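Local coordinates for protein prolyl-ACP dehydrogenase (Oscillatoria sp., PDB 4IRN) that oxidises a prolyl group carried on an acyl carrier protein during anatoxin-a biosynthesis, using FAD in an acyl-CoA dehydrogenase fold, at residues I299-A302 against R303-Q307; E385-R388 against E389-A393; T140-Q143 against K144-Y147. All coordinates share one frame; numbering follows the deposited sequence.

Interaction 1. Residues I299-A302 against R303-Q307. With FAD (flavin-adenine dinucleotide), chain J.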
loop_
_atom_site.group_PDB
_atom_site.type_symbol
_atom_site.label_atom_id
_atom_site.label_comp_id
_atom_site.label_asym_id
_atom_site.label_seq_id
_atom_site.Cartn_x
_atom_site.Cartn_y
_atom_site.Cartn_z
ATOM N N ILE A 299 13.665 -17.699 -4.245
ATOM C CA ILE A 299 13.747 -18.007 -5.690
ATOM C C ILE A 299 13.892 -19.532 -5.831
ATOM O O ILE A 299 13.115 -20.147 -6.557
ATOM C CB ILE A 299 14.869 -17.234 -6.463
ATOM C CG1 ILE A 299 14.596 -15.726 -6.487
ATOM C CG2 ILE A 299 14.999 -17.757 -7.903
ATOM C CD1 ILE A 299 15.782 -14.842 -6.826
ATOM N N ARG A 300 14.853 -20.135 -5.086
ATOM C CA ARG A 300 15.092 -21.577 -5.070
ATOM C C ARG A 300 13.797 -22.345 -4.810
ATOM O O ARG A 300 13.491 -23.269 -5.556
ATOM C CB ARG A 300 16.153 -21.959 -4.016
ATOM C CG ARG A 300 17.590 -21.777 -4.481
ATOM C CD ARG A 300 18.586 -22.352 -3.489
ATOM N NE ARG A 300 19.596 -21.370 -3.086
ATOM C CZ ARG A 300 19.880 -21.058 -1.825
ATOM N NH1 ARG A 300 19.190 -21.600 -0.828
ATOM N NH2 ARG A 300 20.799 -20.143 -1.553
ATOM N N TYR A 301 13.021 -21.934 -3.778
ATOM C CA TYR A 301 11.745 -22.569 -3.417
ATOM C C TYR A 301 10.660 -22.373 -4.491
ATOM O O TYR A 301 9.922 -23.317 -4.793
ATOM C CB TYR A 301 11.250 -22.086 -2.044
ATOM C CG TYR A 301 10.190 -22.986 -1.463
ATOM C CD1 TYR A 301 10.536 -24.144 -0.772
ATOM C CD2 TYR A 301 8.834 -22.691 -1.612
ATOM C CE1 TYR A 301 9.563 -24.993 -0.252
ATOM C CE2 TYR A 301 7.850 -23.528 -1.087
ATOM C CZ TYR A 301 8.222 -24.683 -0.411
ATOM O OH TYR A 301 7.285 -25.527 0.123
ATOM N N ALA A 302 10.572 -21.155 -5.069
ATOM C CA ALA A 302 9.594 -20.833 -6.113
ATOM C C ALA A 302 9.854 -21.608 -7.416
ATOM O O ALA A 302 8.922 -21.856 -8.187
ATOM C CB ALA A 302 9.569 -19.336 -6.370
ATOM N N ARG A 303 11.110 -22.017 -7.630
ATOM C CA ARG A 303 11.520 -22.817 -8.779
ATOM C C ARG A 303 11.399 -24.322 -8.490
ATOM O O ARG A 303 11.021 -25.080 -9.376
ATOM C CB ARG A 303 12.943 -22.454 -9.177
ATOM C CG ARG A 303 13.094 -21.016 -9.701
ATOM C CD ARG A 303 14.533 -20.790 -10.099
ATOM N NE ARG A 303 14.732 -21.479 -11.379
ATOM C CZ ARG A 303 15.781 -21.372 -12.185
ATOM N NH1 ARG A 303 16.799 -20.583 -11.862
ATOM N NH2 ARG A 303 15.820 -22.052 -13.325
ATOM N N SER A 304 11.702 -24.737 -7.251
ATOM C CA SER A 304 11.649 -26.128 -6.794
ATOM C C SER A 304 10.241 -26.628 -6.499
ATOM O O SER A 304 9.861 -27.682 -7.000
ATOM C CB SER A 304 12.520 -26.330 -5.556
ATOM O OG SER A 304 13.896 -26.147 -5.850
ATOM N N HIS A 305 9.492 -25.916 -5.636
ATOM C CA HIS A 305 8.154 -26.342 -5.241
ATOM C C HIS A 305 7.145 -26.263 -6.365
ATOM O O HIS A 305 7.023 -25.225 -7.018
ATOM C CB HIS A 305 7.672 -25.634 -3.976
ATOM C CG HIS A 305 6.506 -26.313 -3.335
ATOM N ND1 HIS A 305 6.609 -27.598 -2.823
ATOM C CD2 HIS A 305 5.239 -25.875 -3.159
ATOM C CE1 HIS A 305 5.412 -27.891 -2.349
ATOM N NE2 HIS A 305 4.557 -26.882 -2.517
ATOM N N LYS A 306 6.435 -27.381 -6.592
ATOM C CA LYS A 306 5.437 -27.519 -7.652
ATOM C C LYS A 306 4.028 -27.714 -7.139
ATOM O O LYS A 306 3.823 -28.384 -6.135
ATOM C CB LYS A 306 5.807 -28.652 -8.614
ATOM C CG LYS A 306 6.928 -28.300 -9.576
ATOM C CD LYS A 306 7.422 -29.553 -10.243
ATOM C CE LYS A 306 8.599 -29.329 -11.137
ATOM N NZ LYS A 306 9.141 -30.636 -11.598
ATOM N N GLN A 307 3.062 -27.148 -7.862
ATOM C CA GLN A 307 1.619 -27.223 -7.602
ATOM C C GLN A 307 0.890 -26.967 -8.933
ATOM O O GLN A 307 1.329 -26.109 -9.716
ATOM C CB GLN A 307 1.207 -26.189 -6.533
ATOM C CG GLN A 307 0.127 -26.652 -5.541
ATOM C CD GLN A 307 0.498 -27.774 -4.585
ATOM O OE1 GLN A 307 -0.371 -28.480 -4.068
ATOM N NE2 GLN A 307 1.773 -27.942 -4.275
HETATM P PA FAD J . 1.431 -24.562 -1.504
HETATM O O1A FAD J . 0.493 -25.322 -2.367
HETATM O O2A FAD J . 2.771 -25.215 -1.130
HETATM O O5B FAD J . 1.687 -23.103 -2.091
HETATM C C5B FAD J . 3.021 -22.602 -2.307
HETATM C C4B FAD J . 2.812 -21.143 -2.604
HETATM O O4B FAD J . 2.459 -20.978 -3.987
HETATM C C3B FAD J . 1.705 -20.510 -1.762
HETATM O O3B FAD J . 2.233 -19.445 -0.986
HETATM C C2B FAD J . 0.630 -20.048 -2.755
HETATM O O2B FAD J . 0.395 -18.667 -2.546
HETATM C C1B FAD J . 1.275 -20.218 -4.132
HETATM N N9A FAD J . 0.420 -20.883 -5.110
HETATM C C8A FAD J . 0.190 -22.231 -5.236
HETATM N N7A FAD J . -0.682 -22.549 -6.163
HETATM C C5A FAD J . -1.054 -21.319 -6.697
HETATM C C6A FAD J . -1.955 -20.962 -7.728
HETATM N N6A FAD J . -2.719 -21.829 -8.389
HETATM N N1A FAD J . -2.072 -19.648 -8.023
HETATM C C2A FAD J . -1.350 -18.768 -7.329
HETATM N N3A FAD J . -0.485 -18.989 -6.338
HETATM C C4A FAD J . -0.376 -20.289 -6.062
HETATM N N1 FAD J . -4.983 -28.878 6.175
HETATM C C2 FAD J . -5.878 -29.907 6.451
HETATM O O2 FAD J . -6.291 -30.656 5.569
HETATM N N3 FAD J . -6.319 -30.116 7.738
HETATM C C4 FAD J . -5.956 -29.372 8.834
HETATM O O4 FAD J . -6.414 -29.648 9.943
HETATM C C4X FAD J . -5.004 -28.286 8.550
HETATM N N5 FAD J . -4.583 -27.551 9.556
HETATM C C5X FAD J . -3.648 -26.552 9.285
HETATM C C6 FAD J . -3.205 -25.755 10.341
HETATM C C7 FAD J . -2.281 -24.736 10.147
HETATM C C7M FAD J . -1.873 -23.869 11.315
HETATM C C8 FAD J . -1.765 -24.511 8.851
HETATM C C8M FAD J . -0.751 -23.427 8.584
HETATM C C9 FAD J . -2.203 -25.305 7.797
HETATM C C9A FAD J . -3.141 -26.322 7.984
HETATM N N10 FAD J . -3.617 -27.148 6.929
HETATM C C10 FAD J . -4.555 -28.117 7.177
HETATM C "C1'" FAD J . -3.028 -26.992 5.582
HETATM C "C2'" FAD J . -3.346 -25.614 5.018
HETATM O "O2'" FAD J . -4.669 -25.580 4.488
HETATM C "C3'" FAD J . -2.302 -25.195 3.982
HETATM O "O3'" FAD J . -1.518 -24.099 4.452
HETATM C "C4'" FAD J . -2.859 -24.894 2.590
HETATM O "O4'" FAD J . -3.406 -26.125 2.117
HETATM C "C5'" FAD J . -1.777 -24.400 1.652
HETATM O "O5'" FAD J . -0.677 -25.301 1.903
HETATM P P FAD J . 0.704 -25.100 1.213
HETATM O O1P FAD J . 1.465 -23.954 1.749
HETATM O O2P FAD J . 1.145 -26.551 1.237
HETATM O O3P FAD J . 0.449 -24.612 -0.287
#
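Y301 and H305 lie side by side at the C-terminal end of helix 285-304, the dense part of the contact. The H305 CB sits over one face of the phenol, 3.9 Å from the ring centroid, as a CH-pi contact. The two rings are almost parallel, with planes 16° apart, but are slid so far that they hardly overlap; what lies over the imidazole is the Y301 OH, 3.6 Å above its plane. Both first torsions put CG anti to the backbone N (chi1 -163° and -164°), which lets the two rings run the same way. H375 and Y378 also meet the phenol.

The other side of the turn is looser, with R300, R303 and S304 exposed. I299, only partly exposed, packs on L322 and on L416 of a third subunit; its CG2 lies 3.8 Å from R303 CD. R300 O accepts from both N and OG of S304, the hydroxyl at 2.9 Å approaching from above the carbonyl plane.

H305, the first residue to leave helical geometry, turns its NE2 to O2A of FAD in a weak hydrogen bond of 2.8 Å. The helix end thus directs H305, lying against Y301, at the cofactor's pyrophosphate, in an FAD site completed by a second subunit.

Interaction 2. Residues E385-R388 against E389-A393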
loop_
_atom_site.group_PDB
_atom_site.type_symbol
_atom_site.label_atom_id
_atom_site.label_comp_id
_atom_site.label_asym_id
_atom_site.label_seq_id
_atom_site.Cartn_x
_atom_site.Cartn_y
_atom_site.Cartn_z
ATOM N N GLU A 385 12.848 -21.765 9.897
ATOM C CA GLU A 385 13.630 -20.603 10.349
ATOM C C GLU A 385 13.276 -19.253 9.726
ATOM O O GLU A 385 13.856 -18.238 10.128
ATOM C CB GLU A 385 15.154 -20.853 10.314
ATOM C CG GLU A 385 15.627 -22.076 11.100
ATOM C CD GLU A 385 16.910 -22.696 10.590
ATOM O OE1 GLU A 385 16.925 -23.142 9.418
ATOM O OE2 GLU A 385 17.868 -22.813 11.385
ATOM N N LEU A 386 12.316 -19.220 8.774
ATOM C CA LEU A 386 11.886 -17.970 8.125
ATOM C C LEU A 386 11.082 -17.107 9.085
ATOM O O LEU A 386 11.086 -15.878 8.972
ATOM C CB LEU A 386 11.078 -18.252 6.844
ATOM C CG LEU A 386 11.822 -18.902 5.684
ATOM C CD1 LEU A 386 10.866 -19.387 4.658
ATOM C CD2 LEU A 386 12.828 -17.956 5.056
ATOM N N GLU A 387 10.377 -17.775 10.033
ATOM C CA GLU A 387 9.542 -17.137 11.041
ATOM C C GLU A 387 10.391 -16.270 11.991
ATOM O O GLU A 387 10.020 -15.130 12.274
ATOM C CB GLU A 387 8.666 -18.181 11.778
ATOM C CG GLU A 387 9.395 -19.203 12.648
ATOM C CD GLU A 387 9.353 -18.931 14.142
ATOM O OE1 GLU A 387 8.513 -18.109 14.573
ATOM O OE2 GLU A 387 10.157 -19.538 14.887
ATOM N N ARG A 388 11.565 -16.792 12.430
ATOM C CA ARG A 388 12.512 -16.097 13.304
ATOM C C ARG A 388 13.011 -14.819 12.603
ATOM O O ARG A 388 13.087 -13.765 13.244
ATOM C CB ARG A 388 13.686 -17.012 13.659
ATOM C CG ARG A 388 14.766 -16.344 14.513
ATOM C CD ARG A 388 15.899 -17.275 14.908
ATOM N NE ARG A 388 16.678 -17.750 13.759
ATOM C CZ ARG A 388 16.710 -19.012 13.346
ATOM N NH1 ARG A 388 16.016 -19.944 13.986
ATOM N NH2 ARG A 388 17.447 -19.355 12.301
ATOM N N GLU A 389 13.318 -14.914 11.284
ATOM C CA GLU A 389 13.772 -13.797 10.461
ATOM C C GLU A 389 12.815 -12.609 10.580
ATOM O O GLU A 389 13.283 -11.492 10.817
ATOM C CB GLU A 389 13.950 -14.219 8.985
ATOM C CG GLU A 389 15.003 -15.295 8.738
ATOM C CD GLU A 389 16.451 -14.952 9.056
ATOM O OE1 GLU A 389 16.788 -13.747 9.120
ATOM O OE2 GLU A 389 17.254 -15.896 9.246
ATOM N N LEU A 390 11.470 -12.864 10.478
ATOM C CA LEU A 390 10.433 -11.828 10.609
ATOM C C LEU A 390 10.398 -11.244 12.022
ATOM O O LEU A 390 10.353 -10.017 12.167
ATOM C CB LEU A 390 9.042 -12.345 10.189
ATOM C CG LEU A 390 7.855 -11.366 10.349
ATOM C CD1 LEU A 390 8.021 -10.100 9.490
ATOM C CD2 LEU A 390 6.539 -12.050 10.036
ATOM N N ARG A 391 10.435 -12.122 13.060
ATOM C CA ARG A 391 10.440 -11.737 14.476
ATOM C C ARG A 391 11.608 -10.793 14.784
ATOM O O ARG A 391 11.418 -9.806 15.495
ATOM C CB ARG A 391 10.495 -12.971 15.392
ATOM C CG ARG A 391 9.193 -13.777 15.446
ATOM C CD ARG A 391 9.153 -14.750 16.618
ATOM N NE ARG A 391 9.903 -15.979 16.350
ATOM C CZ ARG A 391 11.119 -16.241 16.826
ATOM N NH1 ARG A 391 11.738 -15.366 17.609
ATOM N NH2 ARG A 391 11.724 -17.380 16.524
ATOM N N ASP A 392 12.795 -11.073 14.207
ATOM C CA ASP A 392 14.004 -10.262 14.368
ATOM C C ASP A 392 13.890 -8.933 13.631
ATOM O O ASP A 392 14.306 -7.906 14.164
ATOM C CB ASP A 392 15.263 -11.028 13.901
ATOM C CG ASP A 392 15.573 -12.338 14.617
ATOM O OD1 ASP A 392 15.014 -12.569 15.717
ATOM O OD2 ASP A 392 16.371 -13.135 14.075
ATOM N N ALA A 393 13.319 -8.955 12.413
ATOM C CA ALA A 393 13.125 -7.786 11.552
ATOM C C ALA A 393 12.290 -6.672 12.195
ATOM O O ALA A 393 12.577 -5.500 11.951
ATOM C CB ALA A 393 12.505 -8.203 10.226
#
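E387 and R391, one helical turn apart, illustrate how a bent acid and a bent base can meet through two bonds. The glutamate takes the less common first torsion, with CG between the backbone N and the carbonyl carbon (chi1 66°), and a second bend at chi2 turns its carboxylate to meet R391. R391 bends at chi3 and presents one side of its guanidinium: NE reaches E387 OE1 at 3.1 Å and NH2 reaches E387 OE2 at 3.1 Å. Both bonds are nearly straight and lie in the guanidinium plane, yet the carboxylate is turned against it by 47°, so each oxygen is met from above the carboxylate plane. This two-pronged grip should fix the rotation of the arginine head, whose NH2 also forms a salt bridge with D67 while NH1 donates to M239 O.

A face of the same guanidinium rests on the backbone of R388, with CZ of R391 3.8 Å from R388 CA. The R388 chain starts out anti to its backbone N (chi1 177°) and runs beside D392, its CG 3.6 Å from D392 OD2. Its bend at chi3 then sends NH2 to a long salt bridge with E385 OE2. E389 has CG beside its backbone N, 3.5 Å from E385 O, and bends at chi2 beyond it; its carboxylate is held by N118 and R293, and that of D392 by M241 N and N118.

Helix 386-395 is thereby enclosed on several sides. L386 and E389 pack on helix 285-304, L390 and A393 on helix 350-375, and E385 and R388 on helix 63-69, while E387, L390 and R391 reach a second subunit.

Interaction 3. Residues T140-Q143 against K144-Y147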
loop_
_atom_site.group_PDB
_atom_site.type_symbol
_atom_site.label_atom_id
_atom_site.label_comp_id
_atom_site.label_asym_id
_atom_site.label_seq_id
_atom_site.Cartn_x
_atom_site.Cartn_y
_atom_site.Cartn_z
ATOM N N THR A 140 38.942 12.328 24.280
ATOM C CA THR A 140 40.280 12.913 24.342
ATOM C C THR A 140 41.293 11.825 24.006
ATOM O O THR A 140 40.936 10.643 23.998
ATOM C CB THR A 140 40.556 13.550 25.718
ATOM O OG1 THR A 140 40.614 12.541 26.727
ATOM C CG2 THR A 140 39.533 14.620 26.081
ATOM N N GLU A 141 42.549 12.214 23.719
ATOM C CA GLU A 141 43.599 11.255 23.383
ATOM C C GLU A 141 43.767 10.175 24.452
ATOM O O GLU A 141 43.842 9.001 24.097
ATOM C CB GLU A 141 44.924 11.951 23.031
ATOM C CG GLU A 141 44.847 12.852 21.801
ATOM C CD GLU A 141 44.308 12.233 20.519
ATOM O OE1 GLU A 141 44.758 11.119 20.157
ATOM O OE2 GLU A 141 43.447 12.870 19.866
ATOM N N GLU A 142 43.709 10.552 25.736
ATOM C CA GLU A 142 43.816 9.618 26.856
ATOM C C GLU A 142 42.595 8.710 27.019
ATOM O O GLU A 142 42.749 7.552 27.399
ATOM C CB GLU A 142 44.111 10.366 28.171
ATOM C CG GLU A 142 45.399 11.186 28.195
ATOM C CD GLU A 142 46.722 10.482 27.939
ATOM O OE1 GLU A 142 46.846 9.271 28.233
ATOM O OE2 GLU A 142 47.644 11.148 27.417
ATOM N N GLN A 143 41.389 9.235 26.742
ATOM C CA GLN A 143 40.123 8.485 26.787
ATOM C C GLN A 143 40.098 7.431 25.687
ATOM O O GLN A 143 39.666 6.301 25.925
ATOM C CB GLN A 143 38.924 9.429 26.626
ATOM C CG GLN A 143 38.573 10.197 27.890
ATOM C CD GLN A 143 37.489 11.219 27.681
ATOM O OE1 GLN A 143 37.341 11.811 26.614
ATOM N NE2 GLN A 143 36.744 11.498 28.734
ATOM N N LYS A 144 40.567 7.806 24.482
ATOM C CA LYS A 144 40.648 6.930 23.315
ATOM C C LYS A 144 41.718 5.842 23.520
ATOM O O LYS A 144 41.438 4.664 23.282
ATOM C CB LYS A 144 40.942 7.744 22.051
ATOM C CG LYS A 144 39.770 8.587 21.566
ATOM C CD LYS A 144 40.029 9.160 20.186
ATOM C CE LYS A 144 40.831 10.439 20.212
ATOM N NZ LYS A 144 41.152 10.894 18.843
ATOM N N GLU A 145 42.925 6.239 23.979
ATOM C CA GLU A 145 44.054 5.341 24.243
ATOM C C GLU A 145 43.756 4.267 25.276
ATOM O O GLU A 145 44.284 3.169 25.166
ATOM C CB GLU A 145 45.293 6.139 24.665
ATOM C CG GLU A 145 46.104 6.719 23.522
ATOM C CD GLU A 145 46.999 7.871 23.920
ATOM O OE1 GLU A 145 47.214 8.087 25.133
ATOM O OE2 GLU A 145 47.508 8.561 23.010
ATOM N N LYS A 146 42.916 4.577 26.266
ATOM C CA LYS A 146 42.521 3.634 27.314
ATOM C C LYS A 146 41.382 2.708 26.896
ATOM O O LYS A 146 41.515 1.493 27.040
ATOM C CB LYS A 146 42.176 4.367 28.621
ATOM C CG LYS A 146 41.740 3.450 29.764
ATOM C CD LYS A 146 41.301 4.262 30.968
ATOM C CE LYS A 146 40.882 3.388 32.117
ATOM N NZ LYS A 146 40.469 4.210 33.285
ATOM N N TYR A 147 40.254 3.274 26.415
ATOM C CA TYR A 147 39.048 2.502 26.110
ATOM C C TYR A 147 38.911 1.855 24.732
ATOM O O TYR A 147 38.381 0.747 24.646
ATOM C CB TYR A 147 37.785 3.270 26.508
ATOM C CG TYR A 147 37.669 3.534 27.997
ATOM C CD1 TYR A 147 37.471 2.489 28.898
ATOM C CD2 TYR A 147 37.697 4.830 28.496
ATOM C CE1 TYR A 147 37.335 2.729 30.263
ATOM C CE2 TYR A 147 37.559 5.084 29.860
ATOM C CZ TYR A 147 37.381 4.030 30.742
ATOM O OH TYR A 147 37.247 4.281 32.090
#
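A bend at chi2 (-54°) in E141 and another at chi3 (-84°) in K144 bring the ends of these two side chains together, so that they run alongside one another over a single turn of helix 141-153. K144 NZ forms a salt bridge with E141 OE2 at 3.2 Å, approaching from above the carboxylate plane. The lysine's CG lies 3.4 Å from T140 O, so its aliphatic part follows the first turn before the ammonium group arrives at the acid.

At the start of this helix, T140 and Q143 form a capping box. T140 N donates to Q143 OE1 at 2.9 Å, in the carbonyl plane and on a lone pair, whereas the return bond from Q143 N to T140 OG1 is weak. The amide is held from its other end as well, because Q143 NE2 donates to A259 O and R261 O.

E142 and E145 provide the counterexample. Their carboxylates stand almost perpendicular, 86° apart, and two like-charged acceptors lie close on an exposed surface.

The chemistry is therefore mixed: the cap ties T140 N firmly to Q143 OE1 and gives Q143 N a weak acceptor, and the lysine offsets one of the three acids gathered here. Solvent could screen E142 and E145 from each other, and the model is too coarse for their closeness to be weighed further.

Overall arrangement
All three contacts are local, each within or at an end of a helix, but they serve different parts of the fold. Interactions 1 and 2 both belong to the C-terminal domain of the acyl-CoA dehydrogenase fold and touch the second subunit; their centres lie 20 Å apart and their nearest atoms about 7 Å. H375 joins them, meeting Y301 of one and L386 of the other. Interaction 1 reaches FAD directly, whereas interaction 2 stays back from it, with the D392 side chain about 10 Å from a bound FAD. Interaction 3, in the N-terminal domain across the chain's centre, is remote from the FAD sites: its centre is 55 Å from that of interaction 1 and 39 Å from that of interaction 2.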